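Thiol-disulfide isomerase and thioredoxins (Corynebacterium glutamicum, PDB 3LOR) probably acts as a thioredoxin-like oxidoreductase or disulfide isomerase that makes, breaks or reshuffles disulfide bonds. Local coordinates at residues 126-129 against 130-134. Residues are numbered along the deposited sequence; the frame is centred on the assembly and turned at random.
Sequences LADR and KGRIR
The carboxylate of Asp128 meets the guanidinium groups of Arg132 and Arg134 at their edges, its plane turned 70° from each of theirs. Its two faces, at OD2, receive backbone donors from opposite sides: Lys130 N at 3.0 Å and Arg132 N at 3.1 Å. OD1 takes the arginines, giving its syn lone pair to Arg132 NE at 3.0 Å and its anti lone pair to Arg134 NH1 at 2.9 Å. The second bond lies almost in the guanidinium plane, and Arg134 is shared, since its NH2 forms a salt bridge with Glu156. Four donors thus grip one buried carboxylate, which would probably favour its charged form. A chi1 of 64° sets CG between the backbone N and the carbonyl carbon, which brings the end of the short side chain back to the N-H groups of Lys130 and Arg132.

This is the beta hairpin joining strands 123-127 and 133-138 of the thioredoxin-like sheet. Its type I turn, Asp128 to Gly131, is closed by Gly131 N to Asp128 O (2.9 Å); Gly131 has the positive phi (80°) at which a CB would press on the preceding carbonyl oxygen. Beyond the turn, Asp128 N bonds to Arg132 O and Arg134 N to Leu126 O. Between them Ala127 and Ile133 form a non-hydrogen-bonded antiparallel pair; Ala127 CB comes within 3.4 Å of Arg132 O, an approach suiting so short a side chain. Leu126, buried and apolar, packs on Leu149, Leu150 and Leu153 of helix 143-154.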
loop_
_atom_site.group_PDB
_atom_site.type_symbol
_atom_site.label_atom_id
_atom_site.label_comp_id
_atom_site.label_asym_id
_atom_site.label_seq_id
_atom_site.Cartn_x
_atom_site.Cartn_y
_atom_site.Cartn_z
ATOM N N LEU A 126 -15.245 -1.896 20.920
ATOM C CA LEU A 126 -14.238 -2.163 21.923
ATOM C C LEU A 126 -14.790 -2.119 23.312
ATOM O O LEU A 126 -15.471 -1.232 23.657
ATOM C CB LEU A 126 -13.078 -1.211 21.823
ATOM C CG LEU A 126 -12.421 -1.032 20.483
ATOM C CD1 LEU A 126 -11.533 0.107 20.487
ATOM C CD2 LEU A 126 -11.752 -2.235 20.009
ATOM N N ALA A 127 -14.500 -3.136 24.076
ATOM C CA ALA A 127 -14.816 -3.173 25.475
ATOM C C ALA A 127 -13.563 -3.293 26.306
ATOM O O ALA A 127 -12.589 -3.829 25.882
ATOM C CB ALA A 127 -15.744 -4.267 25.778
ATOM N N ASP A 128 -13.626 -2.757 27.506
ATOM C CA ASP A 128 -12.518 -2.784 28.440
ATOM C C ASP A 128 -12.410 -4.058 29.258
ATOM O O ASP A 128 -13.158 -4.939 29.098
ATOM C CB ASP A 128 -12.453 -1.538 29.312
ATOM C CG ASP A 128 -13.633 -1.381 30.217
ATOM O OD1 ASP A 128 -14.007 -0.264 30.477
ATOM O OD2 ASP A 128 -14.203 -2.352 30.661
ATOM N N ARG A 129 -11.451 -4.086 30.152
ATOM C CA ARG A 129 -11.171 -5.209 31.035
ATOM C C ARG A 129 -12.294 -5.570 32.018
ATOM O O ARG A 129 -12.369 -6.667 32.464
ATOM C CB ARG A 129 -9.858 -5.014 31.763
ATOM C CG ARG A 129 -8.665 -5.080 30.883
ATOM C CD ARG A 129 -7.448 -5.253 31.697
ATOM N NE ARG A 129 -6.269 -4.630 31.155
ATOM C CZ ARG A 129 -5.313 -5.293 30.550
ATOM N NH1 ARG A 129 -5.428 -6.574 30.378
ATOM N NH2 ARG A 129 -4.267 -4.672 30.091
ATOM N N LYS A 130 -13.177 -4.638 32.296
ATOM C CA LYS A 130 -14.367 -4.949 33.070
ATOM C C LYS A 130 -15.583 -5.260 32.221
ATOM O O LYS A 130 -16.645 -5.421 32.727
ATOM C CB LYS A 130 -14.695 -3.895 34.102
ATOM C CG LYS A 130 -13.560 -3.116 34.531
ATOM C CD LYS A 130 -13.341 -3.250 35.964
ATOM C CE LYS A 130 -12.830 -1.954 36.537
ATOM N NZ LYS A 130 -12.220 -2.062 37.865
ATOM N N GLY A 131 -15.388 -5.381 30.924
ATOM C CA GLY A 131 -16.450 -5.714 30.021
ATOM C C GLY A 131 -17.368 -4.611 29.601
ATOM O O GLY A 131 -18.425 -4.825 29.134
ATOM N N ARG A 132 -16.945 -3.394 29.731
ATOM C CA ARG A 132 -17.847 -2.360 29.343
ATOM C C ARG A 132 -17.479 -1.679 28.046
ATOM O O ARG A 132 -16.347 -1.528 27.764
ATOM C CB ARG A 132 -18.182 -1.445 30.513
ATOM C CG ARG A 132 -17.245 -0.421 30.847
ATOM C CD ARG A 132 -17.232 -0.182 32.335
ATOM N NE ARG A 132 -15.864 -0.037 32.759
ATOM C CZ ARG A 132 -15.439 0.557 33.856
ATOM N NH1 ARG A 132 -16.268 1.080 34.726
ATOM N NH2 ARG A 132 -14.155 0.616 34.086
ATOM N N ILE A 133 -18.462 -1.352 27.240
ATOM C CA ILE A 133 -18.235 -0.806 25.928
ATOM C C ILE A 133 -17.673 0.590 26.010
ATOM O O ILE A 133 -18.189 1.429 26.688
ATOM C CB ILE A 133 -19.517 -0.834 25.132
ATOM C CG1 ILE A 133 -19.863 -2.258 24.807
ATOM C CG2 ILE A 133 -19.401 -0.082 23.845
ATOM C CD1 ILE A 133 -21.200 -2.441 24.523
ATOM N N ARG A 134 -16.567 0.793 25.338
ATOM C CA ARG A 134 -15.900 2.058 25.379
ATOM C C ARG A 134 -15.826 2.802 24.073
ATOM O O ARG A 134 -15.695 3.986 24.070
ATOM C CB ARG A 134 -14.531 1.897 25.993
ATOM C CG ARG A 134 -14.557 1.240 27.313
ATOM C CD ARG A 134 -14.869 2.174 28.413
ATOM N NE ARG A 134 -13.889 3.227 28.507
ATOM C CZ ARG A 134 -12.780 3.157 29.214
ATOM N NH1 ARG A 134 -12.512 2.102 29.916
ATOM N NH2 ARG A 134 -11.955 4.160 29.220
#